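Local coordinates for UPF0249 protein EF_3048 (Enterococcus faecalis, PDB 2I5I), which probably removes acetyl groups from acetylated carbohydrates, likely with magnesium as cofactor, during oligosaccharide breakdown, as a member of the YdjC deacetylase family, at residues 103-114 and 140-151. Sequence-based numbering, arbitrary orientation.
Sequences LEEVYNEWDAQI and LLGVALALARKY
Successive helices that follow the adjacent parallel strands 60-65 and 127-129 of this YdjC-family sheet meet here: segments 103-114 and 140-151, of helices 103-117 and 138-151, run in the same general direction, their axes crossing at -40° and closest at 9.8 Å, and mesh knobs-into-holes. Val-143 drops among Leu-103, Val-106, Tyr-107 and Trp-110, its CG1 reaching the backbone at Tyr-107 CA (3.6 Å). One turn on, Leu-147 enters the hole formed by Tyr-107, Trp-110, Asp-111 and Ile-114. Its two methyls part company there: CD1 presses on Trp-110 CB at 3.5 Å, while CD2 lies over one face of the Tyr-107 ring, off centre toward the rim, in a CH-pi contact. Tyr-107 sends that ring along the second helix because chi1 (-175°) sets CG opposite the backbone N, bringing Ala-146 CB to the ring edge and Tyr-107 OH against Lys-150 CD (3.7 Å), the two side chains crossing at a slant. The Trp-110 indole offers its edge to Leu-140 O and the N of Ala-144; its other neighbours include Leu-65 of strand 60-65.

Polar chemistry gathers toward the C-terminal ends of the two segments. Asp-111 OD1 accepts two bonds: one from Tyr-151 OH, modelled so short (2.5 Å) that its exact length is less certain, and a salt bridge from Lys-150 NZ (2.9 Å), the ammonium descending from above the carboxylate plane, 58° out of it. Ile-114 CG2 sits squarely over the Tyr-151 ring in a CH-pi contact, 3.8 Å from its centroid. Asp-111 OD2 turns to Lys-6 and Asn-4 of the second subunit, whose Glu-207 also pairs with Lys-150. The buried carboxylate thus ties both helices to the subunit interface, and its two lysine partners would be expected to favour the ionised form.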
loop_
_atom_site.group_PDB
_atom_site.type_symbol
_atom_site.label_atom_id
_atom_site.label_comp_id
_atom_site.label_asym_id
_atom_site.label_seq_id
_atom_site.Cartn_x
_atom_site.Cartn_y
_atom_site.Cartn_z
ATOM N N LEU A 103 -27.673 -21.740 -27.021
ATOM C CA LEU A 103 -26.267 -21.965 -26.756
ATOM C C LEU A 103 -25.360 -20.862 -27.267
ATOM O O LEU A 103 -24.348 -20.590 -26.629
ATOM C CB LEU A 103 -25.829 -23.310 -27.363
ATOM C CG LEU A 103 -26.325 -24.521 -26.574
ATOM C CD1 LEU A 103 -26.160 -25.791 -27.399
ATOM C CD2 LEU A 103 -25.603 -24.634 -25.240
ATOM N N GLU A 104 -25.712 -20.251 -28.385
ATOM C CA GLU A 104 -24.931 -19.177 -28.962
ATOM C C GLU A 104 -24.976 -17.943 -28.049
ATOM O O GLU A 104 -23.947 -17.285 -27.887
ATOM C CB GLU A 104 -25.410 -18.786 -30.363
ATOM N N GLU A 105 -26.161 -17.686 -27.508
ATOM C CA GLU A 105 -26.307 -16.588 -26.552
ATOM C C GLU A 105 -25.509 -16.896 -25.284
ATOM O O GLU A 105 -24.892 -15.980 -24.750
ATOM C CB GLU A 105 -27.770 -16.331 -26.231
ATOM C CG GLU A 105 -28.554 -15.807 -27.422
ATOM C CD GLU A 105 -30.015 -15.587 -27.140
ATOM O OE1 GLU A 105 -30.456 -15.752 -25.985
ATOM O OE2 GLU A 105 -30.740 -15.246 -28.096
ATOM N N VAL A 106 -25.530 -18.145 -24.840
ATOM C CA VAL A 106 -24.763 -18.535 -23.654
ATOM C C VAL A 106 -23.280 -18.289 -23.912
ATOM O O VAL A 106 -22.534 -17.757 -23.094
ATOM C CB VAL A 106 -25.017 -19.990 -23.252
ATOM C CG1 VAL A 106 -24.223 -20.360 -21.992
ATOM C CG2 VAL A 106 -26.502 -20.232 -23.012
ATOM N N TYR A 107 -22.827 -18.682 -25.087
ATOM C CA TYR A 107 -21.447 -18.413 -25.480
ATOM C C TYR A 107 -21.087 -16.926 -25.385
ATOM O O TYR A 107 -20.147 -16.560 -24.779
ATOM C CB TYR A 107 -21.149 -18.924 -26.893
ATOM C CG TYR A 107 -19.708 -18.784 -27.342
ATOM C CD1 TYR A 107 -19.271 -17.660 -27.963
ATOM C CD2 TYR A 107 -18.815 -19.801 -27.168
ATOM C CE1 TYR A 107 -17.983 -17.530 -28.357
ATOM C CE2 TYR A 107 -17.545 -19.697 -27.575
ATOM C CZ TYR A 107 -17.117 -18.557 -28.162
ATOM O OH TYR A 107 -15.833 -18.462 -28.582
ATOM N N ASN A 108 -21.881 -16.089 -25.998
ATOM C CA ASN A 108 -21.622 -14.657 -26.050
ATOM C C ASN A 108 -21.637 -14.045 -24.651
ATOM O O ASN A 108 -20.795 -13.228 -24.293
ATOM C CB ASN A 108 -22.637 -13.937 -26.936
ATOM C CG ASN A 108 -22.512 -14.381 -28.388
ATOM O OD1 ASN A 108 -21.402 -14.708 -28.828
ATOM N ND2 ASN A 108 -23.614 -14.400 -29.125
ATOM N N GLU A 109 -22.646 -14.454 -23.887
ATOM C CA GLU A 109 -22.753 -13.899 -22.531
ATOM C C GLU A 109 -21.574 -14.343 -21.672
ATOM O O GLU A 109 -20.978 -13.527 -20.954
ATOM C CB GLU A 109 -24.087 -14.302 -21.896
ATOM C CG GLU A 109 -24.172 -14.003 -20.404
ATOM C CD GLU A 109 -24.080 -12.534 -20.058
ATOM O OE1 GLU A 109 -24.355 -11.687 -20.932
ATOM O OE2 GLU A 109 -23.775 -12.218 -18.880
ATOM N N TRP A 110 -21.215 -15.628 -21.723
ATOM C CA TRP A 110 -20.078 -16.064 -20.893
ATOM C C TRP A 110 -18.789 -15.421 -21.358
ATOM O O TRP A 110 -17.910 -15.047 -20.569
ATOM C CB TRP A 110 -20.032 -17.594 -20.881
ATOM C CG TRP A 110 -21.031 -18.204 -19.939
ATOM C CD1 TRP A 110 -21.895 -17.580 -19.079
ATOM C CD2 TRP A 110 -21.251 -19.611 -19.772
ATOM N NE1 TRP A 110 -22.630 -18.525 -18.398
ATOM C CE2 TRP A 110 -22.262 -19.781 -18.800
ATOM C CE3 TRP A 110 -20.689 -20.741 -20.359
ATOM C CZ2 TRP A 110 -22.701 -21.049 -18.420
ATOM C CZ3 TRP A 110 -21.133 -21.997 -19.975
ATOM C CH2 TRP A 110 -22.134 -22.155 -19.014
ATOM N N ASP A 111 -18.635 -15.246 -22.676
ATOM C CA ASP A 111 -17.468 -14.540 -23.192
ATOM C C ASP A 111 -17.447 -13.131 -22.604
ATOM O O ASP A 111 -16.428 -12.616 -22.144
ATOM C CB ASP A 111 -17.531 -14.520 -24.710
ATOM C CG ASP A 111 -16.454 -13.717 -25.408
ATOM O OD1 ASP A 111 -15.273 -14.150 -25.425
ATOM O OD2 ASP A 111 -16.777 -12.648 -25.958
ATOM N N ALA A 112 -18.594 -12.477 -22.610
ATOM C CA ALA A 112 -18.752 -11.157 -22.008
ATOM C C ALA A 112 -18.393 -11.175 -20.522
ATOM O O ALA A 112 -17.802 -10.223 -20.012
ATOM C CB ALA A 112 -20.187 -10.702 -22.207
ATOM N N GLN A 113 -18.741 -12.254 -19.822
ATOM C CA GLN A 113 -18.449 -12.327 -18.391
ATOM C C GLN A 113 -16.959 -12.427 -18.148
ATOM O O GLN A 113 -16.393 -11.964 -17.162
ATOM C CB GLN A 113 -19.179 -13.514 -17.747
ATOM C CG GLN A 113 -20.651 -13.165 -17.497
ATOM C CD GLN A 113 -21.470 -14.341 -17.000
ATOM O OE1 GLN A 113 -21.025 -15.230 -16.266
ATOM N NE2 GLN A 113 -22.744 -14.373 -17.390
ATOM N N ILE A 114 -16.275 -13.058 -19.097
ATOM C CA ILE A 114 -14.829 -13.225 -18.934
ATOM C C ILE A 114 -14.152 -11.898 -19.189
ATOM O O ILE A 114 -13.266 -11.496 -18.437
ATOM C CB ILE A 114 -14.277 -14.324 -19.860
ATOM C CG1 ILE A 114 -14.723 -15.713 -19.417
ATOM C CG2 ILE A 114 -12.770 -14.207 -19.986
ATOM C CD1 ILE A 114 -14.487 -16.803 -20.446
ATOM N N LEU A 140 -24.021 -27.375 -22.666
ATOM C CA LEU A 140 -23.547 -26.256 -21.846
ATOM C C LEU A 140 -22.063 -26.427 -21.545
ATOM O O LEU A 140 -21.263 -25.523 -21.780
ATOM C CB LEU A 140 -24.402 -26.139 -20.587
ATOM C CG LEU A 140 -25.787 -25.502 -20.796
ATOM C CD1 LEU A 140 -26.691 -25.651 -19.581
ATOM C CD2 LEU A 140 -25.655 -24.029 -21.145
ATOM N N LEU A 141 -21.660 -27.581 -21.035
ATOM C CA LEU A 141 -20.259 -27.949 -20.921
ATOM C C LEU A 141 -19.430 -27.620 -22.148
ATOM O O LEU A 141 -18.330 -27.071 -22.103
ATOM C CB LEU A 141 -20.139 -29.475 -20.718
ATOM C CG LEU A 141 -18.730 -30.003 -20.468
ATOM C CD1 LEU A 141 -18.023 -29.181 -19.397
ATOM C CD2 LEU A 141 -18.775 -31.474 -20.071
ATOM N N GLY A 142 -19.963 -28.018 -23.306
ATOM C CA GLY A 142 -19.321 -27.740 -24.576
ATOM C C GLY A 142 -19.016 -26.265 -24.763
ATOM O O GLY A 142 -17.991 -25.925 -25.337
ATOM N N VAL A 143 -19.910 -25.401 -24.281
ATOM C CA VAL A 143 -19.734 -23.967 -24.430
ATOM C C VAL A 143 -18.631 -23.478 -23.486
ATOM O O VAL A 143 -17.861 -22.624 -23.935
ATOM C CB VAL A 143 -21.031 -23.206 -24.143
ATOM C CG1 VAL A 143 -20.778 -21.702 -24.088
ATOM C CG2 VAL A 143 -22.079 -23.492 -25.214
ATOM N N ALA A 144 -18.627 -24.035 -22.278
ATOM C CA ALA A 144 -17.561 -23.730 -21.332
ATOM C C ALA A 144 -16.208 -24.157 -21.890
ATOM O O ALA A 144 -15.234 -23.413 -21.785
ATOM C CB ALA A 144 -17.800 -24.365 -19.974
ATOM N N LEU A 145 -16.101 -25.352 -22.460
ATOM C CA LEU A 145 -14.818 -25.833 -22.966
ATOM C C LEU A 145 -14.332 -24.993 -24.125
ATOM O O LEU A 145 -13.139 -24.696 -24.280
ATOM C CB LEU A 145 -14.903 -27.307 -23.395
ATOM C CG LEU A 145 -15.043 -28.268 -22.196
ATOM C CD1 LEU A 145 -15.769 -29.532 -22.628
ATOM C CD2 LEU A 145 -13.694 -28.551 -21.575
ATOM N N ALA A 146 -15.275 -24.547 -24.969
ATOM C CA ALA A 146 -14.907 -23.684 -26.081
ATOM C C ALA A 146 -14.290 -22.380 -25.564
ATOM O O ALA A 146 -13.304 -21.909 -26.125
ATOM C CB ALA A 146 -16.095 -23.402 -26.985
ATOM N N LEU A 147 -14.844 -21.797 -24.497
ATOM C CA LEU A 147 -14.248 -20.546 -23.975
ATOM C C LEU A 147 -12.950 -20.817 -23.224
ATOM O O LEU A 147 -12.018 -19.994 -23.182
ATOM C CB LEU A 147 -15.316 -19.838 -23.141
ATOM C CG LEU A 147 -16.457 -19.202 -23.957
ATOM C CD1 LEU A 147 -17.725 -19.045 -23.138
ATOM C CD2 LEU A 147 -15.978 -17.889 -24.533
ATOM N N ALA A 148 -12.812 -21.985 -22.627
ATOM C CA ALA A 148 -11.584 -22.418 -21.972
ATOM C C ALA A 148 -10.448 -22.450 -22.999
ATOM O O ALA A 148 -9.331 -22.006 -22.730
ATOM C CB ALA A 148 -11.716 -23.774 -21.308
ATOM N N ARG A 149 -10.790 -22.992 -24.186
ATOM C CA ARG A 149 -9.755 -23.084 -25.231
ATOM C C ARG A 149 -9.425 -21.695 -25.759
ATOM O O ARG A 149 -8.255 -21.391 -25.979
ATOM C CB ARG A 149 -10.176 -24.044 -26.354
ATOM C CG ARG A 149 -10.608 -25.401 -25.850
ATOM C CD ARG A 149 -11.169 -26.337 -26.909
ATOM N NE ARG A 149 -11.176 -27.683 -26.348
ATOM C CZ ARG A 149 -12.152 -28.541 -26.177
ATOM N NH1 ARG A 149 -13.399 -28.271 -26.545
ATOM N NH2 ARG A 149 -11.878 -29.714 -25.621
ATOM N N LYS A 150 -10.432 -20.853 -25.928
ATOM C CA LYS A 150 -10.316 -19.515 -26.480
ATOM C C LYS A 150 -9.461 -18.631 -25.572
ATOM O O LYS A 150 -8.661 -17.844 -26.087
ATOM C CB LYS A 150 -11.679 -18.870 -26.689
ATOM C CG LYS A 150 -11.613 -17.430 -27.161
ATOM C CD LYS A 150 -12.959 -16.741 -26.981
ATOM C CE LYS A 150 -12.982 -15.374 -27.636
ATOM N NZ LYS A 150 -14.354 -14.991 -28.084
ATOM N N TYR A 151 -9.658 -18.804 -24.262
ATOM C CA TYR A 151 -8.862 -17.972 -23.358
ATOM C C TYR A 151 -7.732 -18.762 -22.731
ATOM O O TYR A 151 -6.921 -18.203 -21.992
ATOM C CB TYR A 151 -9.767 -17.332 -22.283
ATOM C CG TYR A 151 -10.659 -16.274 -22.878
ATOM C CD1 TYR A 151 -10.191 -14.972 -23.036
ATOM C CD2 TYR A 151 -11.952 -16.535 -23.285
ATOM C CE1 TYR A 151 -10.994 -13.987 -23.581
ATOM C CE2 TYR A 151 -12.760 -15.570 -23.828
ATOM C CZ TYR A 151 -12.280 -14.285 -23.974
ATOM O OH TYR A 151 -13.106 -13.331 -24.520
#